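Local coordinates for Di-haem cytochrome c peroxidase family protein (Burkholderia thailandensis E264, PDB 6NX0) that carries two covalently bound c-type hemes, can reach an unusually stable bis-Fe(IV) state, and probably acts as a peroxidase and in electron transfer, at residues L64-P69 with V88-V94; S115-M120 with Q148-P152; Y397-T402 with P431-P436. All blocks are in the same frame, centred on the assembly; numbering follows the deposited sequence.

Contact 1 of 3, residues L64-P69 with V88-V94; sequences LLPGAP and VDPTAAV
Pro66 O takes the backbone N-H of Val94 N at 2.9 Å, the one hydrogen bond joining residues 64-69 to 88-94. The donor sits tilted 18° from the carbonyl plane, and the N-H...O angle is 155°. Beside it the chains touch through weaker backbone contacts: Gly67 CA lies 3.5 Å from Val94 O and Ala68 CA 3.5 Å from Ala92 O, both of the CA-H...O kind. Small residues suit this closeness. The apolar half lies further along, where Leu65 CD1 reaches Val88 CG1 at 3.7 Å and Leu65 CB meets the methyl of Ala93. Val88 CG1 stands anti to its own nitrogen (chi1 166°), which turns Val88 CG2 to Leu64 CD1, a tight 3.2 Å approach. A type II beta turn from Leu65 to Ala68, with Gly67 at the positive-phi corner, presents the Pro66 carbonyl; it belongs to the loop joining strands 61-62 and 71-77 of a small antiparallel sheet. Within 88-94, Asp89 OD1 accepts the N-H of Thr91 in an Asx turn at the start of the bend leading to Ala92, while Asp89 OD2 forms a salt bridge with Arg316.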
loop_
_atom_site.group_PDB
_atom_site.type_symbol
_atom_site.label_atom_id
_atom_site.label_comp_id
_atom_site.label_asym_id
_atom_site.label_seq_id
_atom_site.Cartn_x
_atom_site.Cartn_y
_atom_site.Cartn_z
ATOM N N LEU A 64 3.839 2.961 -18.568
ATOM C CA LEU A 64 3.249 2.968 -17.227
ATOM C C LEU A 64 4.058 2.201 -16.184
ATOM O O LEU A 64 3.884 2.457 -14.988
ATOM C CB LEU A 64 1.835 2.397 -17.276
ATOM C CG LEU A 64 0.843 3.215 -18.108
ATOM C CD1 LEU A 64 -0.487 2.502 -18.188
ATOM C CD2 LEU A 64 0.689 4.629 -17.538
ATOM N N LEU A 65 4.902 1.257 -16.597
ATOM C CA LEU A 65 5.845 0.535 -15.747
ATOM C C LEU A 65 7.226 0.538 -16.384
ATOM O O LEU A 65 7.334 0.545 -17.615
ATOM C CB LEU A 65 5.414 -0.919 -15.534
ATOM C CG LEU A 65 4.267 -1.155 -14.550
ATOM C CD1 LEU A 65 3.810 -2.606 -14.574
ATOM C CD2 LEU A 65 4.687 -0.739 -13.159
ATOM N N PRO A 66 8.287 0.504 -15.580
ATOM C CA PRO A 66 9.647 0.565 -16.132
ATOM C C PRO A 66 9.882 -0.510 -17.181
ATOM O O PRO A 66 9.538 -1.679 -16.990
ATOM C CB PRO A 66 10.536 0.358 -14.902
ATOM C CG PRO A 66 9.691 0.800 -13.752
ATOM C CD PRO A 66 8.300 0.432 -14.107
ATOM N N GLY A 67 10.453 -0.096 -18.308
ATOM C CA GLY A 67 10.772 -0.993 -19.393
ATOM C C GLY A 67 9.596 -1.634 -20.084
ATOM O O GLY A 67 9.814 -2.449 -20.985
ATOM N N ALA A 68 8.351 -1.303 -19.716
ATOM C CA ALA A 68 7.220 -1.935 -20.367
ATOM C C ALA A 68 7.010 -1.358 -21.764
ATOM O O ALA A 68 7.495 -0.265 -22.082
ATOM C CB ALA A 68 5.950 -1.748 -19.536
ATOM N N PRO A 69 6.279 -2.062 -22.618
ATOM C CA PRO A 69 6.006 -1.529 -23.941
ATOM C C PRO A 69 5.135 -0.294 -23.828
ATOM O O PRO A 69 4.235 -0.238 -22.973
ATOM C CB PRO A 69 5.265 -2.674 -24.650
ATOM C CG PRO A 69 5.520 -3.879 -23.832
ATOM C CD PRO A 69 5.683 -3.398 -22.435
ATOM N N VAL A 88 -2.788 -2.774 -17.977
ATOM C CA VAL A 88 -1.368 -2.897 -17.685
ATOM C C VAL A 88 -1.072 -4.336 -17.306
ATOM O O VAL A 88 -1.770 -4.935 -16.478
ATOM C CB VAL A 88 -0.947 -1.936 -16.561
ATOM C CG1 VAL A 88 0.436 -2.306 -16.035
ATOM C CG2 VAL A 88 -0.935 -0.507 -17.056
ATOM N N ASP A 89 -0.041 -4.901 -17.918
ATOM C CA ASP A 89 0.387 -6.258 -17.605
ATOM C C ASP A 89 1.687 -6.216 -16.814
ATOM O O ASP A 89 2.725 -5.823 -17.369
ATOM C CB ASP A 89 0.575 -7.053 -18.890
ATOM C CG ASP A 89 0.922 -8.517 -18.646
ATOM O OD1 ASP A 89 1.129 -8.906 -17.482
ATOM O OD2 ASP A 89 0.969 -9.271 -19.639
ATOM N N PRO A 90 1.698 -6.620 -15.543
ATOM C CA PRO A 90 2.952 -6.578 -14.775
ATOM C C PRO A 90 4.049 -7.466 -15.334
ATOM O O PRO A 90 5.231 -7.201 -15.067
ATOM C CB PRO A 90 2.512 -7.043 -13.380
ATOM C CG PRO A 90 1.332 -7.928 -13.652
ATOM C CD PRO A 90 0.602 -7.214 -14.754
ATOM N N THR A 91 3.709 -8.521 -16.073
ATOM C CA THR A 91 4.730 -9.379 -16.655
ATOM C C THR A 91 5.473 -8.699 -17.802
ATOM O O THR A 91 6.498 -9.222 -18.251
ATOM C CB THR A 91 4.113 -10.695 -17.160
ATOM O OG1 THR A 91 3.354 -10.462 -18.353
ATOM C CG2 THR A 91 3.222 -11.322 -16.103
ATOM N N ALA A 92 4.985 -7.552 -18.281
ATOM C CA ALA A 92 5.602 -6.856 -19.399
ATOM C C ALA A 92 6.645 -5.835 -18.961
ATOM O O ALA A 92 7.418 -5.354 -19.803
ATOM C CB ALA A 92 4.531 -6.157 -20.235
ATOM N N ALA A 93 6.701 -5.505 -17.682
ATOM C CA ALA A 93 7.734 -4.612 -17.186
ATOM C C ALA A 93 9.107 -5.272 -17.310
ATOM O O ALA A 93 9.246 -6.497 -17.237
ATOM C CB ALA A 93 7.472 -4.236 -15.728
ATOM N N VAL A 94 10.128 -4.441 -17.494
ATOM C CA VAL A 94 11.516 -4.896 -17.549
ATOM C C VAL A 94 12.338 -4.005 -16.626
ATOM O O VAL A 94 12.486 -2.801 -16.882
ATOM C CB VAL A 94 12.083 -4.861 -18.981
ATOM C CG1 VAL A 94 13.522 -5.361 -18.996
ATOM C CG2 VAL A 94 11.243 -5.673 -19.950
#

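Contact 2 of 3, residues S115-M120 with Q148-P152; sequences SEPRGM and QGSRP. With HEC (heme c), chain B.
Met120 and Ser150 carry a loop-to-loop contact beside the first heme, within the cytochrome c-like region whose Cys122, Cys125 and His126 form the CxxCH heme-attachment motif. Residues 115-120 lead into that motif, and 148-152 follow helix 138-142. Met120 reaches across with CG anti to its backbone N (chi1 161°), and a bend at chi3 lays Met120 CE against the backbone at Gln148 O, 3.3 Å away. Met120 SD lies 3.6 Å from Ser150 N and 3.8 Å from heme CMC. A long, flexible thioether suits this place, because it can fill the angle between a peptide and the porphyrin rim without needing a polar partner. Met120 CE also lies against Gly149 C, and Gly149 CA is 4.0 Å from heme CBC.

The polar half is built on main-chain carbonyls. Ser150 OG gives its proton to Glu116 O at 2.7 Å, standing 44° out of the carbonyl plane; a chi1 of 69° swings the hydroxyl over its own backbone to face the other loop. Asn213 also donates to Glu116 O, so two bonds grip that oxygen, while the Glu116 carboxylate turns away to a salt bridge with Lys223. A water in reach of both Pro117 O and Ser150 O can donate to either. Within the first loop, Ser115 OG accepts the N-H of Met120, tying its two ends together around Gly119. The peptide before Pro117 is cis, which probably helps the loop turn. The Arg151 chain, whose NH2 is hydrogen-bonded to Pro209 O, passes the proline ring at about a right angle, with Arg151 CG 3.5 Å from Pro117 CD.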
loop_
_atom_site.group_PDB
_atom_site.type_symbol
_atom_site.label_atom_id
_atom_site.label_comp_id
_atom_site.label_asym_id
_atom_site.label_seq_id
_atom_site.Cartn_x
_atom_site.Cartn_y
_atom_site.Cartn_z
ATOM N N SER A 115 16.186 12.853 9.129
ATOM C CA SER A 115 15.027 13.292 9.880
ATOM C C SER A 115 15.413 14.439 10.804
ATOM O O SER A 115 16.595 14.711 11.059
ATOM C CB SER A 115 14.444 12.148 10.698
ATOM O OG SER A 115 15.387 11.641 11.634
ATOM N N GLU A 116 14.386 15.102 11.326
ATOM C CA GLU A 116 14.548 16.111 12.365
ATOM C C GLU A 116 13.569 15.818 13.489
ATOM O O GLU A 116 12.353 15.855 13.257
ATOM C CB GLU A 116 14.284 17.506 11.804
ATOM C CG GLU A 116 15.318 17.977 10.798
ATOM C CD GLU A 116 16.703 18.144 11.410
ATOM O OE1 GLU A 116 16.813 18.352 12.646
ATOM O OE2 GLU A 116 17.684 18.063 10.649
ATOM N N PRO A 117 14.030 15.552 14.715
ATOM C CA PRO A 117 15.424 15.351 15.104
ATOM C C PRO A 117 15.998 14.139 14.406
ATOM O O PRO A 117 15.241 13.277 13.922
ATOM C CB PRO A 117 15.350 15.137 16.626
ATOM C CG PRO A 117 13.995 15.563 17.035
ATOM C CD PRO A 117 13.105 15.455 15.856
ATOM N N ARG A 118 17.325 14.046 14.350
ATOM C CA ARG A 118 17.983 12.907 13.725
ATOM C C ARG A 118 17.592 11.609 14.421
ATOM O O ARG A 118 17.219 11.588 15.606
ATOM C CB ARG A 118 19.507 13.085 13.777
ATOM N N GLY A 119 17.696 10.505 13.674
ATOM C CA GLY A 119 17.479 9.191 14.231
ATOM C C GLY A 119 16.468 8.331 13.507
ATOM O O GLY A 119 16.376 7.130 13.766
ATOM N N MET A 120 15.715 8.926 12.598
ATOM C CA MET A 120 14.684 8.221 11.846
ATOM C C MET A 120 15.109 8.142 10.383
ATOM O O MET A 120 15.446 9.159 9.770
ATOM C CB MET A 120 13.342 8.941 12.002
ATOM C CG MET A 120 12.318 8.599 10.943
ATOM S SD MET A 120 10.650 9.145 11.370
ATOM C CE MET A 120 10.189 7.841 12.477
ATOM N N GLN A 148 4.701 6.011 14.253
ATOM C CA GLN A 148 5.160 7.246 14.884
ATOM C C GLN A 148 6.229 7.919 14.030
ATOM O O GLN A 148 7.107 7.262 13.459
ATOM C CB GLN A 148 5.722 6.955 16.276
ATOM C CG GLN A 148 6.116 8.196 17.074
ATOM C CD GLN A 148 6.731 7.860 18.414
ATOM O OE1 GLN A 148 6.561 6.756 18.941
ATOM N NE2 GLN A 148 7.460 8.813 18.972
ATOM N N GLY A 149 6.153 9.245 13.955
ATOM C CA GLY A 149 7.157 10.026 13.256
ATOM C C GLY A 149 8.367 10.323 14.117
ATOM O O GLY A 149 8.646 9.652 15.112
ATOM N N SER A 150 9.108 11.342 13.698
ATOM C CA SER A 150 10.419 11.629 14.261
ATOM C C SER A 150 10.373 12.216 15.664
ATOM O O SER A 150 11.441 12.339 16.282
ATOM C CB SER A 150 11.166 12.613 13.360
ATOM O OG SER A 150 10.542 13.872 13.429
ATOM N N ARG A 151 9.204 12.631 16.150
ATOM C CA ARG A 151 9.030 13.250 17.456
ATOM C C ARG A 151 7.969 12.515 18.264
ATOM O O ARG A 151 7.018 11.963 17.706
ATOM C CB ARG A 151 8.622 14.721 17.310
ATOM C CG ARG A 151 9.698 15.602 16.700
ATOM C CD ARG A 151 9.182 17.010 16.466
ATOM N NE ARG A 151 8.227 17.059 15.369
ATOM C CZ ARG A 151 7.596 18.147 14.958
ATOM N NH1 ARG A 151 7.802 19.305 15.579
ATOM N NH2 ARG A 151 6.759 18.093 13.941
ATOM N N PRO A 152 8.082 12.529 19.588
ATOM C CA PRO A 152 6.976 12.030 20.407
ATOM C C PRO A 152 5.691 12.761 20.053
ATOM O O PRO A 152 5.687 13.965 19.787
ATOM C CB PRO A 152 7.425 12.331 21.842
ATOM C CG PRO A 152 8.900 12.543 21.754
ATOM C CD PRO A 152 9.152 13.116 20.405
HETATM FE FE HEC B . 7.038 5.439 3.611
HETATM C CHA HEC B . 4.088 4.870 1.886
HETATM C CHB HEC B . 8.792 4.945 0.746
HETATM C CHC HEC B . 9.802 6.922 5.021
HETATM C CHD HEC B . 5.265 6.110 6.487
HETATM N NA HEC B . 6.536 4.906 1.717
HETATM C C1A HEC B . 5.267 4.750 1.197
HETATM C C2A HEC B . 5.382 4.375 -0.185
HETATM C C3A HEC B . 6.690 4.290 -0.465
HETATM C C4A HEC B . 7.437 4.715 0.691
HETATM C CMA HEC B . 7.319 4.019 -1.827
HETATM C CAA HEC B . 4.197 4.128 -1.137
HETATM C CBA HEC B . 3.872 2.647 -1.199
HETATM C CGA HEC B . 2.625 2.341 -1.986
HETATM O O1A HEC B . 2.404 1.116 -2.217
HETATM O O2A HEC B . 1.808 3.277 -2.245
HETATM N NB HEC B . 8.926 5.885 3.015
HETATM C C1B HEC B . 9.443 5.606 1.757
HETATM C C2B HEC B . 10.801 6.078 1.722
HETATM C C3B HEC B . 11.059 6.722 2.865
HETATM C C4B HEC B . 9.896 6.573 3.707
HETATM C CMB HEC B . 11.729 5.918 0.514
HETATM C CAB HEC B . 12.373 7.384 3.329
HETATM C CBB HEC B . 12.658 8.632 2.458
HETATM N NC HEC B . 7.452 6.315 5.403
HETATM C C1C HEC B . 8.686 6.819 5.793
HETATM C C2C HEC B . 8.617 7.037 7.221
HETATM C C3C HEC B . 7.381 6.787 7.660
HETATM C C4C HEC B . 6.613 6.357 6.509
HETATM C CMC HEC B . 9.836 7.385 8.091
HETATM C CAC HEC B . 6.943 6.557 9.117
HETATM C CBC HEC B . 6.975 7.856 9.932
HETATM N ND HEC B . 5.067 5.428 4.096
HETATM C C1D HEC B . 4.558 5.720 5.377
HETATM C C2D HEC B . 3.120 5.698 5.302
HETATM C C3D HEC B . 2.763 5.389 3.893
HETATM C C4D HEC B . 4.010 5.225 3.197
HETATM C CMD HEC B . 2.169 6.060 6.426
HETATM C CAD HEC B . 1.348 5.300 3.291
HETATM C CBD HEC B . 0.829 6.716 3.197
HETATM C CGD HEC B . -0.376 6.856 2.283
HETATM O O1D HEC B . -0.829 5.829 1.731
HETATM O O2D HEC B . -0.887 8.009 2.213
HETATM O O HOH W 1 13.943 11.233 15.514
HETATM O O HOH W 2 6.439 7.458 3.013
#

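Contact 3 of 3, residues Y397-T402 with P431-P436; sequences YNTRST and PMNRRP. With HEC (heme c), chain C; NO3 (nitrate ion), chain F.
Apolar and sulfur contacts join Tyr397 to Pro431 and Met432. The Pro431 ring sets Pro431 CG 3.9 Å from Tyr397 CB, while Met432 SD comes to 3.9 Å from Tyr397 CD1. This Met-aromatic contact is oblique, with the sulfur 72° off the ring normal and the two side chains lying alongside each other. Met432 serves a second flat group too: its CB lies over one face of the Arg400 guanidinium, whose NH1 and NH2 are held by Ile327 O and Asn426 O.

Tyr397, near the end of helix 390-399, binds the second heme through Tyr397 OH, 2.0 Å from the heme iron, with His305 NE2 as the other axial ligand. Heme C4B lies over one face of the tyrosine ring. Pro431 and Met432 thus pack beside an iron ligand in the cytochrome c-like C-terminal region.

Hydrogen bonds and waters bind the end of 397-402 to the loop. Ser401 OG donates to Arg434 O at 2.7 Å, tilted 21° from the carbonyl plane; its chi1 of 64° turns OG to that oxygen. A small hydroxyl suits this tight spot, and Thr402 CG2 packs against the same carbonyl. One water links Tyr397 O, Ser401 N and Pro431 O, and another bridges Asn398 O to Pro431 O, supplying partners to carbonyls toward the C-terminal part of the helix. On the exposed side, Arg435 grips a nitrate, probably from the crystallisation liquor, through Arg435 NE to nitrate O3 and Arg435 NH2 to nitrate O2 (2.8 Å for the latter).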
loop_
_atom_site.group_PDB
_atom_site.type_symbol
_atom_site.label_atom_id
_atom_site.label_comp_id
_atom_site.label_asym_id
_atom_site.label_seq_id
_atom_site.Cartn_x
_atom_site.Cartn_y
_atom_site.Cartn_z
ATOM N N TYR A 397 -15.272 -8.225 5.943
ATOM C CA TYR A 397 -15.968 -8.387 4.669
ATOM C C TYR A 397 -17.230 -9.203 4.823
ATOM O O TYR A 397 -18.227 -8.942 4.140
ATOM C CB TYR A 397 -15.070 -9.051 3.645
ATOM C CG TYR A 397 -13.962 -8.164 3.163
ATOM C CD1 TYR A 397 -14.181 -7.256 2.134
ATOM C CD2 TYR A 397 -12.695 -8.240 3.722
ATOM C CE1 TYR A 397 -13.161 -6.449 1.680
ATOM C CE2 TYR A 397 -11.665 -7.440 3.267
ATOM C CZ TYR A 397 -11.911 -6.542 2.255
ATOM O OH TYR A 397 -10.921 -5.748 1.783
ATOM N N ASN A 398 -17.211 -10.187 5.714
ATOM C CA ASN A 398 -18.337 -11.103 5.792
ATOM C C ASN A 398 -19.566 -10.479 6.450
ATOM O O ASN A 398 -20.698 -10.807 6.066
ATOM C CB ASN A 398 -17.921 -12.361 6.548
ATOM C CG ASN A 398 -18.865 -13.509 6.329
ATOM O OD1 ASN A 398 -19.413 -13.683 5.237
ATOM N ND2 ASN A 398 -19.058 -14.321 7.379
ATOM N N THR A 399 -19.400 -9.617 7.465
ATOM C CA THR A 399 -20.565 -9.116 8.184
ATOM C C THR A 399 -20.636 -7.588 8.273
ATOM O O THR A 399 -21.460 -7.066 9.026
ATOM C CB THR A 399 -20.674 -9.740 9.588
ATOM O OG1 THR A 399 -19.525 -9.459 10.400
ATOM C CG2 THR A 399 -20.868 -11.254 9.485
ATOM N N ARG A 400 -19.811 -6.848 7.517
ATOM C CA ARG A 400 -19.990 -5.400 7.420
ATOM C C ARG A 400 -21.437 -5.041 7.103
ATOM O O ARG A 400 -22.028 -4.154 7.731
ATOM C CB ARG A 400 -19.069 -4.827 6.325
ATOM C CG ARG A 400 -19.105 -3.287 6.238
ATOM C CD ARG A 400 -18.631 -2.730 4.885
ATOM N NE ARG A 400 -19.699 -2.752 3.910
ATOM C CZ ARG A 400 -19.575 -2.376 2.649
ATOM N NH1 ARG A 400 -18.427 -1.926 2.172
ATOM N NH2 ARG A 400 -20.623 -2.448 1.857
ATOM N N SER A 401 -22.014 -5.729 6.115
ATOM C CA SER A 401 -23.338 -5.384 5.610
ATOM C C SER A 401 -24.459 -6.005 6.432
ATOM O O SER A 401 -25.525 -5.388 6.574
ATOM C CB SER A 401 -23.465 -5.818 4.146
ATOM O OG SER A 401 -23.377 -7.228 3.987
ATOM N N THR A 402 -24.241 -7.206 6.975
ATOM C CA THR A 402 -25.284 -7.891 7.735
ATOM C C THR A 402 -25.327 -7.457 9.196
ATOM O O THR A 402 -26.379 -7.576 9.835
ATOM C CB THR A 402 -25.088 -9.414 7.665
ATOM O OG1 THR A 402 -23.821 -9.760 8.238
ATOM C CG2 THR A 402 -25.154 -9.911 6.240
ATOM N N PRO A 431 -18.764 -9.987 -0.738
ATOM C CA PRO A 431 -19.802 -10.384 0.216
ATOM C C PRO A 431 -20.427 -9.208 0.966
ATOM O O PRO A 431 -21.140 -9.395 1.927
ATOM C CB PRO A 431 -19.036 -11.313 1.169
ATOM C CG PRO A 431 -17.683 -10.657 1.240
ATOM C CD PRO A 431 -17.418 -10.096 -0.136
ATOM N N MET A 432 -20.181 -7.988 0.483
ATOM C CA MET A 432 -20.634 -6.772 1.152
ATOM C C MET A 432 -22.008 -6.306 0.661
ATOM O O MET A 432 -22.341 -5.114 0.789
ATOM C CB MET A 432 -19.605 -5.662 0.947
ATOM C CG MET A 432 -18.181 -5.996 1.414
ATOM S SD MET A 432 -16.889 -4.801 0.863
ATOM C CE MET A 432 -17.503 -4.246 -0.714
ATOM N N ASN A 433 -22.820 -7.224 0.125
ATOM C CA ASN A 433 -24.074 -6.886 -0.548
ATOM C C ASN A 433 -25.277 -7.590 0.075
ATOM O O ASN A 433 -26.292 -7.807 -0.597
ATOM C CB ASN A 433 -23.986 -7.215 -2.041
ATOM C CG ASN A 433 -23.653 -8.685 -2.314
ATOM O OD1 ASN A 433 -23.377 -9.456 -1.397
ATOM N ND2 ASN A 433 -23.661 -9.064 -3.588
ATOM N N ARG A 434 -25.182 -7.960 1.348
ATOM C CA ARG A 434 -26.240 -8.683 2.050
ATOM C C ARG A 434 -26.783 -7.835 3.186
ATOM O O ARG A 434 -26.052 -7.493 4.124
ATOM C CB ARG A 434 -25.716 -10.005 2.583
ATOM C CG ARG A 434 -25.191 -10.874 1.484
ATOM C CD ARG A 434 -24.946 -12.265 1.971
ATOM N NE ARG A 434 -24.674 -13.148 0.848
ATOM C CZ ARG A 434 -25.086 -14.407 0.773
ATOM N NH1 ARG A 434 -25.816 -14.940 1.741
ATOM N NH2 ARG A 434 -24.769 -15.118 -0.282
ATOM N N ARG A 435 -28.069 -7.527 3.118
ATOM C CA ARG A 435 -28.678 -6.648 4.090
ATOM C C ARG A 435 -28.805 -7.354 5.433
ATOM O O ARG A 435 -28.791 -8.587 5.504
ATOM C CB ARG A 435 -30.052 -6.196 3.606
ATOM C CG ARG A 435 -30.028 -5.588 2.212
ATOM C CD ARG A 435 -31.366 -4.937 1.798
ATOM N NE ARG A 435 -31.273 -4.513 0.403
ATOM C CZ ARG A 435 -30.833 -3.322 -0.003
ATOM N NH1 ARG A 435 -30.473 -2.385 0.876
ATOM N NH2 ARG A 435 -30.759 -3.065 -1.303
ATOM N N PRO A 436 -28.939 -6.590 6.516
ATOM C CA PRO A 436 -29.244 -7.206 7.810
ATOM C C PRO A 436 -30.455 -8.122 7.697
ATOM O O PRO A 436 -31.419 -7.824 6.987
ATOM C CB PRO A 436 -29.514 -6.003 8.716
ATOM C CG PRO A 436 -28.788 -4.878 8.090
ATOM C CD PRO A 436 -28.799 -5.127 6.609
HETATM FE FE HEC C . -9.675 -6.406 0.411
HETATM C CHA HEC C . -7.726 -4.154 2.108
HETATM C CHB HEC C . -8.452 -8.952 2.363
HETATM C CHC HEC C . -12.073 -8.533 -0.809
HETATM C CHD HEC C . -10.656 -4.002 -1.804
HETATM N NA HEC C . -8.304 -6.535 1.901
HETATM C C1A HEC C . -7.581 -5.474 2.414
HETATM C C2A HEC C . -6.812 -5.983 3.520
HETATM C C3A HEC C . -6.935 -7.316 3.521
HETATM C C4A HEC C . -7.884 -7.694 2.504
HETATM C CMA HEC C . -6.380 -8.296 4.551
HETATM C CAA HEC C . -5.819 -5.153 4.364
HETATM C CBA HEC C . -4.433 -5.154 3.743
HETATM C CGA HEC C . -3.418 -4.268 4.425
HETATM O O1A HEC C . -2.314 -4.131 3.814
HETATM O O2A HEC C . -3.762 -3.495 5.363
HETATM N NB HEC C . -10.158 -8.346 0.681
HETATM C C1B HEC C . -9.476 -9.245 1.505
HETATM C C2B HEC C . -10.127 -10.538 1.402
HETATM C C3B HEC C . -11.172 -10.427 0.585
HETATM C C4B HEC C . -11.176 -9.060 0.083
HETATM C CMB HEC C . -9.611 -11.820 2.107
HETATM C CAB HEC C . -12.258 -11.478 0.241
HETATM C CBB HEC C . -13.000 -11.927 1.521
HETATM N NC HEC C . -11.038 -6.320 -1.075
HETATM C C1C HEC C . -11.980 -7.288 -1.367
HETATM C C2C HEC C . -12.812 -6.777 -2.420
HETATM C C3C HEC C . -12.363 -5.564 -2.767
HETATM C C4C HEC C . -11.257 -5.231 -1.901
HETATM C CMC HEC C . -13.939 -7.628 -3.046
HETATM C CAC HEC C . -12.770 -4.742 -4.001
HETATM C CBC HEC C . -14.263 -4.373 -3.865
HETATM N ND HEC C . -9.216 -4.458 0.172
HETATM C C1D HEC C . -9.768 -3.642 -0.822
HETATM C C2D HEC C . -9.403 -2.286 -0.535
HETATM C C3D HEC C . -8.591 -2.308 0.701
HETATM C C4D HEC C . -8.467 -3.694 1.062
HETATM C CMD HEC C . -9.772 -1.034 -1.324
HETATM C CAD HEC C . -7.999 -1.096 1.434
HETATM C CBD HEC C . -9.068 -0.540 2.355
HETATM C CGD HEC C . -8.474 0.396 3.377
HETATM O O1D HEC C . -7.225 0.444 3.499
HETATM O O2D HEC C . -9.269 0.958 4.185
HETATM N N NO3 F . -32.771 -5.477 -2.978
HETATM O O1 NO3 F . -33.577 -6.033 -3.784
HETATM O O2 NO3 F . -32.159 -4.419 -3.313
HETATM O O3 NO3 F . -32.574 -5.970 -1.826
HETATM O O HOH W 3 -20.724 -7.783 4.570
HETATM O O HOH W 4 -21.815 -11.536 3.662
#

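How the contacts relate
The three contacts follow one another along the chain without touching, and two of them flank separate hemes. Contact 2 borders the first heme, whose iron carries a water in addition to its histidine; contact 3 supplies the tyrosine ligand of the second. Their centres are 41 Å apart and their nearest atoms about 23 Å, so the two contacts are well separated, each next to a different heme. Contact 1 lies at the surface, with nearest atoms about 26 Å from contact 2 and about 20 Å from contact 3. It touches neither heme: the Leu65 side chain is about 11 Å from a bound heme, and also about 11 Å from the side chain of Arg368, which binds the first heme.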